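Local coordinates for protein putative efflux transporter (Bacteroides eggerthii, PDB 4L8J) that probably serves as the periplasmic adaptor (membrane-fusion) subunit of an HlyD-type efflux system, bridging inner-membrane transporter and outer-membrane channel, at residues I45-V50 with G59-A64; F190-G195 with P235-N240; L202-D207 with P216-I221. All blocks are in the same frame, centred on the assembly; numbering follows the deposited sequence.

Contact 1. Residues I45-V50 with G59-A64; sequences IINLPV and GQLIAA
L48 and A63 meet methyl to methyl, with L48 CD1 3.7 Å from A63 CB, although the first bond of the leucine side chain leads away from 59-64. Its CG stands anti to the backbone N (chi1 -161°), and a bend at chi2 of 51° swings the CD1 branch back over the alanine. Further along, V50 and I62 approach at a slant, V50 CG2 lying 4.1 Å from I62 CG2. Between these two pairs the ring of P49 leans on the opposing main chain, its CD 3.3 Å from I62 O, while P49 CG touches the CD2 branch of L61 at 4.1 Å. That same L61 methyl rests 3.7 Å from N47 ND2, a van der Waals touch of a methyl against the amide nitrogen.

The main chains are joined at the far end. A64 O takes a straight bond from I46 N (2.8 Å, 168°), in the carbonyl plane, and a weak one from N47 N; A64 N returns a 2.9 Å bond to N47 O. I46 and N47 thus share one partner, a classic beta bulge. I45 and A63 both pack on I156, and I62 on I139 and V157, so the pair faces the other sheet of the barrel-sandwich domain. The chemistry implies a division of labour: backbone bonds fix the strands around A64, and beyond them aliphatic packing carries the association.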
ATOM      1  N   ILE A  45      33.999  24.466  64.788  1.00 51.52           N
ATOM      2  CA  ILE A  45      33.914  23.122  64.187  1.00 50.37           C
ATOM      3  C   ILE A  45      34.906  22.222  64.922  1.00 53.35           C
ATOM      4  O   ILE A  45      36.030  22.639  65.151  1.00 55.14           O
ATOM      5  CB  ILE A  45      34.163  23.159  62.647  1.00 53.09           C
ATOM      6  CG1 ILE A  45      32.988  23.874  61.936  1.00 53.08           C
ATOM      7  CG2 ILE A  45      34.352  21.736  62.064  1.00 52.20           C
ATOM      8  CD1 ILE A  45      33.327  24.476  60.639  1.00 55.77           C
ATOM      9  N   ILE A  46      34.468  21.052  65.389  1.00 47.85           N
ATOM     10  CA  ILE A  46      35.348  20.093  66.076  1.00 47.59           C
ATOM     11  C   ILE A  46      35.359  18.766  65.304  1.00 48.99           C
ATOM     12  O   ILE A  46      36.116  17.853  65.634  1.00 48.73           O
ATOM     13  CB  ILE A  46      34.976  19.884  67.549  1.00 51.23           C
ATOM     14  CG1 ILE A  46      33.485  19.463  67.707  1.00 50.13           C
ATOM     15  CG2 ILE A  46      35.382  21.121  68.391  1.00 52.87           C
ATOM     16  CD1 ILE A  46      33.163  18.648  69.000  1.00 62.30           C
ATOM     17  N   ASN A  47      34.466  18.649  64.308  1.00 44.06           N
ATOM     18  CA  ASN A  47      34.388  17.462  63.470  1.00 43.45           C
ATOM     19  C   ASN A  47      33.940  17.862  62.070  1.00 45.34           C
ATOM     20  O   ASN A  47      32.955  18.573  61.915  1.00 42.48           O
ATOM     21  CB  ASN A  47      33.464  16.399  64.082  1.00 43.23           C
ATOM     22  CG  ASN A  47      33.606  15.026  63.461  1.00 52.01           C
ATOM     23  OD1 ASN A  47      34.458  14.785  62.625  1.00 44.82           O
ATOM     24  ND2 ASN A  47      32.773  14.087  63.851  1.00 41.44           N
ATOM     25  N   LEU A  48      34.702  17.430  61.064  1.00 42.41           N
ATOM     26  CA  LEU A  48      34.455  17.636  59.648  1.00 41.54           C
ATOM     27  C   LEU A  48      34.727  16.263  58.985  1.00 43.20           C
ATOM     28  O   LEU A  48      35.786  16.049  58.424  1.00 43.64           O
ATOM     29  CB  LEU A  48      35.375  18.762  59.149  1.00 42.66           C
ATOM     30  CG  LEU A  48      35.019  19.459  57.832  1.00 47.73           C
ATOM     31  CD1 LEU A  48      33.572  19.933  57.806  1.00 47.05           C
ATOM     32  CD2 LEU A  48      35.914  20.646  57.626  1.00 52.03           C
ATOM     33  N   PRO A  49      33.823  15.274  59.167  1.00 38.44           N
ATOM     34  CA  PRO A  49      34.155  13.899  58.766  1.00 37.98           C
ATOM     35  C   PRO A  49      34.024  13.574  57.273  1.00 40.37           C
ATOM     36  O   PRO A  49      34.341  12.450  56.886  1.00 39.22           O
ATOM     37  CB  PRO A  49      33.150  13.081  59.578  1.00 39.59           C
ATOM     38  CG  PRO A  49      31.924  13.978  59.631  1.00 42.29           C
ATOM     39  CD  PRO A  49      32.528  15.319  59.892  1.00 38.28           C
ATOM     40  N   VAL A  50      33.530  14.525  56.450  1.00 36.18           N
ATOM     41  CA  VAL A  50      33.345  14.327  55.003  1.00 35.06           C
ATOM     42  C   VAL A  50      34.474  15.001  54.189  1.00 41.89           C
ATOM     43  O   VAL A  50      35.114  15.943  54.660  1.00 43.33           O
ATOM     44  CB  VAL A  50      31.943  14.800  54.536  1.00 37.91           C
ATOM     45  CG1 VAL A  50      30.843  13.905  55.127  1.00 37.15           C
ATOM     46  CG2 VAL A  50      31.692  16.274  54.893  1.00 37.44           C
ATOM     47  N   GLY A  59      20.543  12.921  56.266  1.00 43.97           N
ATOM     48  CA  GLY A  59      20.727  12.688  57.698  1.00 43.45           C
ATOM     49  C   GLY A  59      22.151  12.438  58.153  1.00 45.64           C
ATOM     50  O   GLY A  59      22.435  12.504  59.357  1.00 45.68           O
ATOM     51  N   GLN A  60      23.055  12.121  57.200  1.00 41.32           N
ATOM     52  CA  GLN A  60      24.471  11.856  57.496  1.00 40.90           C
ATOM     53  C   GLN A  60      25.160  13.111  58.041  1.00 42.42           C
ATOM     54  O   GLN A  60      24.848  14.216  57.593  1.00 40.50           O
ATOM     55  CB  GLN A  60      25.190  11.360  56.249  1.00 41.89           C
ATOM     56  CG  GLN A  60      26.613  10.857  56.489  1.00 43.28           C
ATOM     57  CD  GLN A  60      27.183  10.150  55.298  1.00 45.17           C
ATOM     58  OE1 GLN A  60      26.467   9.680  54.409  1.00 42.86           O
ATOM     59  NE2 GLN A  60      28.487   9.981  55.301  1.00 36.53           N
ATOM     60  N   LEU A  61      26.098  12.934  58.997  1.00 38.80           N
ATOM     61  CA  LEU A  61      26.823  14.051  59.593  1.00 38.06           C
ATOM     62  C   LEU A  61      27.765  14.711  58.570  1.00 41.31           C
ATOM     63  O   LEU A  61      28.501  14.031  57.878  1.00 40.78           O
ATOM     64  CB  LEU A  61      27.618  13.588  60.845  1.00 38.80           C
ATOM     65  CG  LEU A  61      28.361  14.660  61.657  1.00 41.70           C
ATOM     66  CD1 LEU A  61      27.398  15.645  62.302  1.00 41.11           C
ATOM     67  CD2 LEU A  61      29.206  14.026  62.729  1.00 42.25           C
ATOM     68  N   ILE A  62      27.694  16.037  58.462  1.00 38.89           N
ATOM     69  CA  ILE A  62      28.572  16.840  57.595  1.00 38.25           C
ATOM     70  C   ILE A  62      29.640  17.486  58.449  1.00 41.81           C
ATOM     71  O   ILE A  62      30.816  17.482  58.090  1.00 42.17           O
ATOM     72  CB  ILE A  62      27.755  17.933  56.827  1.00 40.00           C
ATOM     73  CG1 ILE A  62      26.697  17.308  55.883  1.00 38.16           C
ATOM     74  CG2 ILE A  62      28.721  18.903  56.081  1.00 40.54           C
ATOM     75  CD1 ILE A  62      27.289  16.539  54.709  1.00 36.13           C
ATOM     76  N   ALA A  63      29.211  18.080  59.578  1.00 38.26           N
ATOM     77  CA  ALA A  63      30.110  18.796  60.477  1.00 40.13           C
ATOM     78  C   ALA A  63      29.468  18.960  61.831  1.00 44.50           C
ATOM     79  O   ALA A  63      28.250  18.904  61.935  1.00 44.24           O
ATOM     80  CB  ALA A  63      30.471  20.167  59.897  1.00 40.76           C
ATOM     81  N   ALA A  64      30.285  19.143  62.873  1.00 42.39           N
ATOM     82  CA  ALA A  64      29.769  19.393  64.222  1.00 42.29           C
ATOM     83  C   ALA A  64      30.570  20.483  64.880  1.00 47.43           C
ATOM     84  O   ALA A  64      31.784  20.544  64.692  1.00 46.12           O
ATOM     85  CB  ALA A  64      29.814  18.127  65.072  1.00 43.22           C
TER

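Contact 2. Residues F190-G195 with P235-N240; sequences FDTYKG and PGFTCN
F190 and C239 form an antiparallel non-hydrogen-bonded pair, their CA atoms 4.2 Å apart, and one residue on D191 N donates a 3.2 Å bond to T238 O, just as segment 190-195 turns away. The side-chain link is shorter: T238 OG1 donates to D191 OD2 at 2.6 Å, reaching the carboxylate on its anti side and 33° out of its plane. With OG1 set between the threonine's own N and carbonyl carbon (chi1 54°), the hydroxyl is directed at the aspartate. A water bridges the two segments, accepting from T192 N at 2.9 Å and donating to T238 O at 2.6 Å. T192 and F237 cross at about a right angle, T192 OG1 coming obliquely to F237 CD2 at 3.4 Å. Within the F190-C239 pair, C239 CB packs against F190 CD1, and C239 SG lies 5.3 Å from the centroid of the F190 ring in an oblique sulfur-aromatic contact.

Both buried side chains reach I167 of strand 166-171. Strand 238-246 bonds through C239 to G27 of strand 20-29 and through N240 to E189 of strand 185-190, so the contact sits where the six-stranded barrel closes.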
ATOM      1  N   PHE A 190      25.400   7.508  27.078  1.00 32.31           N
ATOM      2  CA  PHE A 190      26.298   8.646  27.325  1.00 32.25           C
ATOM      3  C   PHE A 190      27.533   8.542  26.436  1.00 37.84           C
ATOM      4  O   PHE A 190      28.089   7.440  26.277  1.00 34.91           O
ATOM      5  CB  PHE A 190      26.708   8.746  28.805  1.00 33.78           C
ATOM      6  CG  PHE A 190      25.544   8.975  29.739  1.00 34.88           C
ATOM      7  CD1 PHE A 190      25.050  10.255  29.958  1.00 37.47           C
ATOM      8  CD2 PHE A 190      24.932   7.909  30.390  1.00 35.41           C
ATOM      9  CE1 PHE A 190      23.975  10.463  30.818  1.00 37.79           C
ATOM     10  CE2 PHE A 190      23.842   8.121  31.235  1.00 38.25           C
ATOM     11  CZ  PHE A 190      23.377   9.395  31.451  1.00 36.37           C
ATOM     12  N   ASP A 191      27.936   9.674  25.833  1.00 35.62           N
ATOM     13  CA  ASP A 191      29.122   9.767  24.976  1.00 37.11           C
ATOM     14  C   ASP A 191      30.404   9.354  25.738  1.00 42.49           C
ATOM     15  O   ASP A 191      31.289   8.766  25.134  1.00 41.08           O
ATOM     16  CB  ASP A 191      29.280  11.204  24.428  1.00 39.23           C
ATOM     17  CG  ASP A 191      28.168  11.638  23.474  1.00 44.71           C
ATOM     18  OD1 ASP A 191      27.410  10.759  23.000  1.00 45.93           O
ATOM     19  OD2 ASP A 191      28.098  12.841  23.150  1.00 39.67           O
ATOM     20  N   THR A 192      30.472   9.633  27.060  1.00 41.43           N
ATOM     21  CA  THR A 192      31.615   9.291  27.934  1.00 43.59           C
ATOM     22  C   THR A 192      31.614   7.769  28.291  1.00 48.37           C
ATOM     23  O   THR A 192      32.645   7.254  28.724  1.00 48.49           O
ATOM     24  CB  THR A 192      31.601  10.168  29.217  1.00 56.55           C
ATOM     25  OG1 THR A 192      31.211  11.504  28.892  1.00 57.18           O
ATOM     26  CG2 THR A 192      32.963  10.232  29.907  1.00 60.05           C
ATOM     27  N   TYR A 193      30.468   7.059  28.096  1.00 43.60           N
ATOM     28  CA  TYR A 193      30.328   5.640  28.418  1.00 42.42           C
ATOM     29  C   TYR A 193      29.587   4.897  27.316  1.00 45.49           C
ATOM     30  O   TYR A 193      28.555   4.250  27.560  1.00 44.44           O
ATOM     31  CB  TYR A 193      29.587   5.473  29.755  1.00 43.16           C
ATOM     32  CG  TYR A 193      30.312   6.073  30.931  1.00 46.74           C
ATOM     33  CD1 TYR A 193      31.384   5.414  31.527  1.00 49.33           C
ATOM     34  CD2 TYR A 193      29.906   7.286  31.481  1.00 48.12           C
ATOM     35  CE1 TYR A 193      32.035   5.949  32.637  1.00 50.01           C
ATOM     36  CE2 TYR A 193      30.558   7.835  32.582  1.00 49.80           C
ATOM     37  CZ  TYR A 193      31.632   7.172  33.147  1.00 58.15           C
ATOM     38  OH  TYR A 193      32.278   7.727  34.227  1.00 62.90           O
ATOM     39  N   LYS A 194      30.088   5.012  26.091  1.00 42.11           N
ATOM     40  CA  LYS A 194      29.476   4.362  24.938  1.00 41.64           C
ATOM     41  C   LYS A 194      29.452   2.824  25.088  1.00 47.13           C
ATOM     42  O   LYS A 194      30.333   2.243  25.726  1.00 45.68           O
ATOM     43  CB  LYS A 194      30.184   4.797  23.649  1.00 43.88           C
ATOM     44  CG  LYS A 194      29.552   6.078  23.105  1.00 52.06           C
ATOM     45  CD  LYS A 194      30.296   6.694  21.952  1.00 64.71           C
ATOM     46  CE  LYS A 194      29.394   7.666  21.226  1.00 77.49           C
ATOM     47  NZ  LYS A 194      30.115   8.432  20.174  1.00 86.31           N
ATOM     48  N   GLY A 195      28.389   2.215  24.567  1.00 45.08           N
ATOM     49  CA  GLY A 195      28.168   0.773  24.606  1.00 45.34           C
ATOM     50  C   GLY A 195      27.161   0.313  25.639  1.00 50.37           C
ATOM     51  O   GLY A 195      26.642  -0.806  25.544  1.00 50.24           O
ATOM     52  N   PRO A 235      26.927  17.369  35.060  1.00 45.61           N
ATOM     53  CA  PRO A 235      26.236  18.363  34.213  1.00 44.78           C
ATOM     54  C   PRO A 235      27.077  18.753  32.997  1.00 46.31           C
ATOM     55  O   PRO A 235      28.288  18.866  33.117  1.00 47.57           O
ATOM     56  CB  PRO A 235      26.084  19.561  35.156  1.00 46.33           C
ATOM     57  CG  PRO A 235      25.979  18.953  36.488  1.00 50.59           C
ATOM     58  CD  PRO A 235      26.965  17.825  36.465  1.00 47.00           C
ATOM     59  N   GLY A 236      26.444  18.936  31.849  1.00 39.21           N
ATOM     60  CA  GLY A 236      27.160  19.305  30.641  1.00 38.83           C
ATOM     61  C   GLY A 236      27.549  18.122  29.773  1.00 40.77           C
ATOM     62  O   GLY A 236      27.803  18.308  28.579  1.00 38.07           O
ATOM     63  N   PHE A 237      27.612  16.900  30.371  1.00 37.42           N
ATOM     64  CA  PHE A 237      27.894  15.646  29.645  1.00 37.17           C
ATOM     65  C   PHE A 237      26.864  15.458  28.550  1.00 39.31           C
ATOM     66  O   PHE A 237      25.678  15.740  28.760  1.00 37.45           O
ATOM     67  CB  PHE A 237      27.869  14.426  30.594  1.00 38.71           C
ATOM     68  CG  PHE A 237      29.180  14.082  31.276  1.00 40.84           C
ATOM     69  CD1 PHE A 237      30.048  15.083  31.708  1.00 44.17           C
ATOM     70  CD2 PHE A 237      29.521  12.759  31.534  1.00 42.60           C
ATOM     71  CE1 PHE A 237      31.257  14.761  32.330  1.00 45.84           C
ATOM     72  CE2 PHE A 237      30.719  12.439  32.181  1.00 45.49           C
ATOM     73  CZ  PHE A 237      31.573  13.442  32.585  1.00 44.21           C
ATOM     74  N   THR A 238      27.303  15.038  27.379  1.00 36.01           N
ATOM     75  CA  THR A 238      26.371  14.856  26.271  1.00 34.74           C
ATOM     76  C   THR A 238      26.027  13.377  26.127  1.00 36.24           C
ATOM     77  O   THR A 238      26.727  12.489  26.652  1.00 33.39           O
ATOM     78  CB  THR A 238      26.927  15.462  24.969  1.00 41.53           C
ATOM     79  OG1 THR A 238      28.218  14.907  24.751  1.00 37.84           O
ATOM     80  CG2 THR A 238      27.018  16.997  25.017  1.00 39.92           C
ATOM     81  N   CYS A 239      24.925  13.113  25.412  1.00 32.68           N
ATOM     82  CA  CYS A 239      24.456  11.755  25.239  1.00 31.28           C
ATOM     83  C   CYS A 239      23.564  11.655  24.041  1.00 33.98           C
ATOM     84  O   CYS A 239      23.141  12.668  23.477  1.00 32.66           O
ATOM     85  CB  CYS A 239      23.721  11.311  26.503  1.00 31.81           C
ATOM     86  SG  CYS A 239      22.242  12.297  26.875  1.00 35.51           S
ATOM     87  N   ASN A 240      23.235  10.406  23.680  1.00 30.87           N
ATOM     88  CA  ASN A 240      22.267  10.116  22.646  1.00 30.06           C
ATOM     89  C   ASN A 240      21.008   9.649  23.323  1.00 32.04           C
ATOM     90  O   ASN A 240      21.078   8.899  24.293  1.00 31.46           O
ATOM     91  CB  ASN A 240      22.777   9.067  21.635  1.00 29.00           C
ATOM     92  CG  ASN A 240      21.770   8.781  20.538  1.00 44.40           C
ATOM     93  OD1 ASN A 240      21.607   9.574  19.616  1.00 36.16           O
ATOM     94  ND2 ASN A 240      20.969   7.715  20.676  1.00 39.65           N
TER
HETATM   95  O   HOH W   1      28.710  11.664  28.183  1.00 41.50           O

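Contact 3. Residues L202-D207 with P216-I221; sequences LEEYLD and PVTIII
T218 O is gripped by two successive amides, E203 N at 2.9 Å and E204 N at 3.3 Å, both arriving from the same face of its carbonyl plane. Two residues sharing one partner make a classic beta bulge, here set in the antiparallel hairpin of strands 198-205 and 215-221, which belongs to the six-stranded barrel. Past the bulge the pairing becomes regular: T218 N donates to E204 O at 2.8 Å in a nearly straight bond (174°), and L206 N donates to P216 O at 2.9 Å.

E203, one of the two bulge residues, turns its side chain toward 216-221. That side chain is extended, with CG anti to the backbone N (chi1 -179°), and runs alongside T218, pointing the same way. E203 OE1 lies 3.4 Å from T218 CG2, whereas E203 OE2 sits 3.4 Å from I220 CD1, a methyl that slants across the glutamate's aliphatic stem. The carboxylate's charge is met by R166 of strand 166-171, which lies on the other side of strand 215-221; its NE forms a salt bridge with OE1. Cut back to an alanine, E203 would probably leave R166 without this acidic mate and open a gap beside the terminal methyl of I220.

Y205 and V217 share the other side of the hairpin, touching through CB and CG2. L202 crosses V217 at about a right angle, its CD1 3.8 Å from V217 CG1, and the same L202 methyl lies at the edge of the Y205 ring, in its plane. Helix 176-180 packs on this side, with L176 and R180 against Y205 and L179 against V217. At the end toward the turn, the proline ring takes up the packing, with P216 CD 3.9 Å from L206 CB.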
ATOM      1  N   LEU A 202      10.117   9.765  31.077  1.00 30.71           N
ATOM      2  CA  LEU A 202       9.723  11.129  30.805  1.00 31.44           C
ATOM      3  C   LEU A 202       9.499  11.904  32.088  1.00 36.27           C
ATOM      4  O   LEU A 202       8.754  11.444  32.949  1.00 35.77           O
ATOM      5  CB  LEU A 202       8.426  11.150  29.973  1.00 31.51           C
ATOM      6  CG  LEU A 202       7.891  12.533  29.613  1.00 36.05           C
ATOM      7  CD1 LEU A 202       8.912  13.328  28.740  1.00 34.88           C
ATOM      8  CD2 LEU A 202       6.566  12.410  28.912  1.00 39.48           C
ATOM      9  N   GLU A 203      10.082  13.100  32.195  1.00 32.17           N
ATOM     10  CA  GLU A 203       9.764  13.935  33.327  1.00 31.88           C
ATOM     11  C   GLU A 203       8.698  14.926  32.882  1.00 34.19           C
ATOM     12  O   GLU A 203       7.688  15.097  33.561  1.00 32.17           O
ATOM     13  CB  GLU A 203      10.981  14.647  33.927  1.00 33.31           C
ATOM     14  CG  GLU A 203      10.543  15.478  35.134  1.00 43.65           C
ATOM     15  CD  GLU A 203      11.590  16.238  35.920  1.00 58.70           C
ATOM     16  OE1 GLU A 203      12.343  17.030  35.310  1.00 42.37           O
ATOM     17  OE2 GLU A 203      11.600  16.102  37.166  1.00 59.23           O
ATOM     18  N   GLU A 204       8.921  15.570  31.720  1.00 30.16           N
ATOM     19  CA  GLU A 204       8.019  16.572  31.159  1.00 29.87           C
ATOM     20  C   GLU A 204       8.526  17.074  29.807  1.00 35.01           C
ATOM     21  O   GLU A 204       9.687  16.888  29.486  1.00 33.28           O
ATOM     22  CB  GLU A 204       7.881  17.781  32.105  1.00 30.60           C
ATOM     23  CG  GLU A 204       9.208  18.510  32.287  1.00 42.66           C
ATOM     24  CD  GLU A 204       9.281  19.491  33.432  1.00 63.12           C
ATOM     25  OE1 GLU A 204       8.730  19.190  34.517  1.00 55.77           O
ATOM     26  OE2 GLU A 204       9.941  20.539  33.259  1.00 54.36           O
ATOM     27  N   TYR A 205       7.656  17.718  29.039  1.00 33.07           N
ATOM     28  CA  TYR A 205       8.056  18.388  27.803  1.00 33.17           C
ATOM     29  C   TYR A 205       7.165  19.591  27.614  1.00 38.66           C
ATOM     30  O   TYR A 205       5.988  19.537  27.996  1.00 37.50           O
ATOM     31  CB  TYR A 205       8.112  17.478  26.558  1.00 33.04           C
ATOM     32  CG  TYR A 205       6.822  16.835  26.087  1.00 35.68           C
ATOM     33  CD1 TYR A 205       5.946  17.517  25.242  1.00 37.33           C
ATOM     34  CD2 TYR A 205       6.555  15.492  26.353  1.00 36.80           C
ATOM     35  CE1 TYR A 205       4.786  16.906  24.750  1.00 39.61           C
ATOM     36  CE2 TYR A 205       5.422  14.858  25.835  1.00 37.64           C
ATOM     37  CZ  TYR A 205       4.529  15.574  25.051  1.00 44.63           C
ATOM     38  OH  TYR A 205       3.411  14.944  24.566  1.00 44.87           O
ATOM     39  N   LEU A 206       7.729  20.690  27.078  1.00 36.48           N
ATOM     40  CA  LEU A 206       6.963  21.906  26.832  1.00 38.79           C
ATOM     41  C   LEU A 206       6.272  21.780  25.468  1.00 46.09           C
ATOM     42  O   LEU A 206       6.952  21.751  24.433  1.00 45.20           O
ATOM     43  CB  LEU A 206       7.866  23.153  26.904  1.00 39.57           C
ATOM     44  CG  LEU A 206       7.160  24.518  26.802  1.00 46.30           C
ATOM     45  CD1 LEU A 206       6.178  24.760  27.988  1.00 46.71           C
ATOM     46  CD2 LEU A 206       8.169  25.651  26.707  1.00 47.24           C
ATOM     47  N   ASP A 207       4.928  21.696  25.471  1.00 44.74           N
ATOM     48  CA  ASP A 207       4.168  21.547  24.232  1.00 46.07           C
ATOM     49  C   ASP A 207       3.366  22.802  23.859  1.00 54.74           C
ATOM     50  O   ASP A 207       2.224  22.978  24.281  1.00 54.99           O
ATOM     51  CB  ASP A 207       3.246  20.302  24.309  1.00 46.97           C
ATOM     52  CG  ASP A 207       2.296  19.996  23.150  1.00 48.83           C
ATOM     53  OD1 ASP A 207       2.320  20.740  22.132  1.00 47.80           O
ATOM     54  OD2 ASP A 207       1.516  19.020  23.267  1.00 49.18           O
ATOM     55  N   PRO A 216      11.194  21.249  23.868  1.00 26.11           N
ATOM     56  CA  PRO A 216      12.162  20.915  24.938  1.00 26.93           C
ATOM     57  C   PRO A 216      11.586  19.787  25.803  1.00 30.07           C
ATOM     58  O   PRO A 216      10.413  19.835  26.234  1.00 29.30           O
ATOM     59  CB  PRO A 216      12.341  22.230  25.731  1.00 29.45           C
ATOM     60  CG  PRO A 216      11.475  23.279  25.036  1.00 33.12           C
ATOM     61  CD  PRO A 216      10.533  22.552  24.100  1.00 28.07           C
ATOM     62  N   VAL A 217      12.381  18.735  25.969  1.00 24.58           N
ATOM     63  CA  VAL A 217      12.010  17.529  26.707  1.00 24.60           C
ATOM     64  C   VAL A 217      12.992  17.333  27.854  1.00 29.57           C
ATOM     65  O   VAL A 217      14.193  17.459  27.655  1.00 28.85           O
ATOM     66  CB  VAL A 217      11.998  16.262  25.793  1.00 28.35           C
ATOM     67  CG1 VAL A 217      11.513  15.028  26.571  1.00 28.75           C
ATOM     68  CG2 VAL A 217      11.141  16.447  24.531  1.00 27.17           C
ATOM     69  N   THR A 218      12.492  16.915  29.014  1.00 27.44           N
ATOM     70  CA  THR A 218      13.329  16.515  30.140  1.00 28.26           C
ATOM     71  C   THR A 218      13.020  15.059  30.451  1.00 30.28           C
ATOM     72  O   THR A 218      11.858  14.684  30.555  1.00 28.40           O
ATOM     73  CB  THR A 218      13.171  17.435  31.364  1.00 36.94           C
ATOM     74  OG1 THR A 218      13.456  18.762  30.948  1.00 43.35           O
ATOM     75  CG2 THR A 218      14.163  17.090  32.464  1.00 37.95           C
ATOM     76  N   ILE A 219      14.067  14.239  30.576  1.00 26.52           N
ATOM     77  CA  ILE A 219      13.935  12.842  30.921  1.00 26.23           C
ATOM     78  C   ILE A 219      14.809  12.586  32.162  1.00 31.54           C
ATOM     79  O   ILE A 219      15.712  13.376  32.441  1.00 29.27           O
ATOM     80  CB  ILE A 219      14.262  11.879  29.747  1.00 28.82           C
ATOM     81  CG1 ILE A 219      15.725  12.064  29.239  1.00 29.94           C
ATOM     82  CG2 ILE A 219      13.232  12.000  28.609  1.00 28.28           C
ATOM     83  CD1 ILE A 219      16.203  10.945  28.245  1.00 28.09           C
ATOM     84  N   ILE A 220      14.524  11.502  32.907  1.00 30.17           N
ATOM     85  CA  ILE A 220      15.291  11.113  34.094  1.00 30.87           C
ATOM     86  C   ILE A 220      15.716   9.654  33.952  1.00 34.68           C
ATOM     87  O   ILE A 220      14.919   8.807  33.534  1.00 34.38           O
ATOM     88  CB  ILE A 220      14.518  11.372  35.413  1.00 34.64           C
ATOM     89  CG1 ILE A 220      14.183  12.856  35.566  1.00 34.94           C
ATOM     90  CG2 ILE A 220      15.317  10.879  36.653  1.00 36.72           C
ATOM     91  CD1 ILE A 220      13.058  13.107  36.531  1.00 47.08           C
ATOM     92  N   ILE A 221      16.981   9.366  34.272  1.00 31.60           N
ATOM     93  CA  ILE A 221      17.493   7.992  34.236  1.00 32.63           C
ATOM     94  C   ILE A 221      16.732   7.175  35.287  1.00 39.25           C
ATOM     95  O   ILE A 221      16.580   7.608  36.447  1.00 38.85           O
ATOM     96  CB  ILE A 221      19.031   7.947  34.440  1.00 35.94           C
ATOM     97  CG1 ILE A 221      19.775   8.733  33.315  1.00 35.76           C
ATOM     98  CG2 ILE A 221      19.531   6.493  34.553  1.00 35.95           C
ATOM     99  CD1 ILE A 221      19.786   8.076  31.926  1.00 35.92           C
TER

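How the contacts relate
The three contacts illustrate how an elongated adaptor is built from modules in series. Contact 1 comes first along the chain and lies in the barrel-sandwich part, just ahead of the helical hairpin formed by helices 68-95 and 102-127; its centre is about 34 Å from that of contact 2 and 36 Å from that of contact 3, without touching either. Contacts 2 and 3 share the six-stranded barrel, with centres about 17 Å apart. Contact 3 is nested in the sequence loop that contact 2 closes, and the two meet where F190 CZ packs 3.9 Å from I221 CD1. Both thus belong to one barrel, separate from the sandwich, one pairing neighbours in a hairpin and the other joining strands distant in sequence.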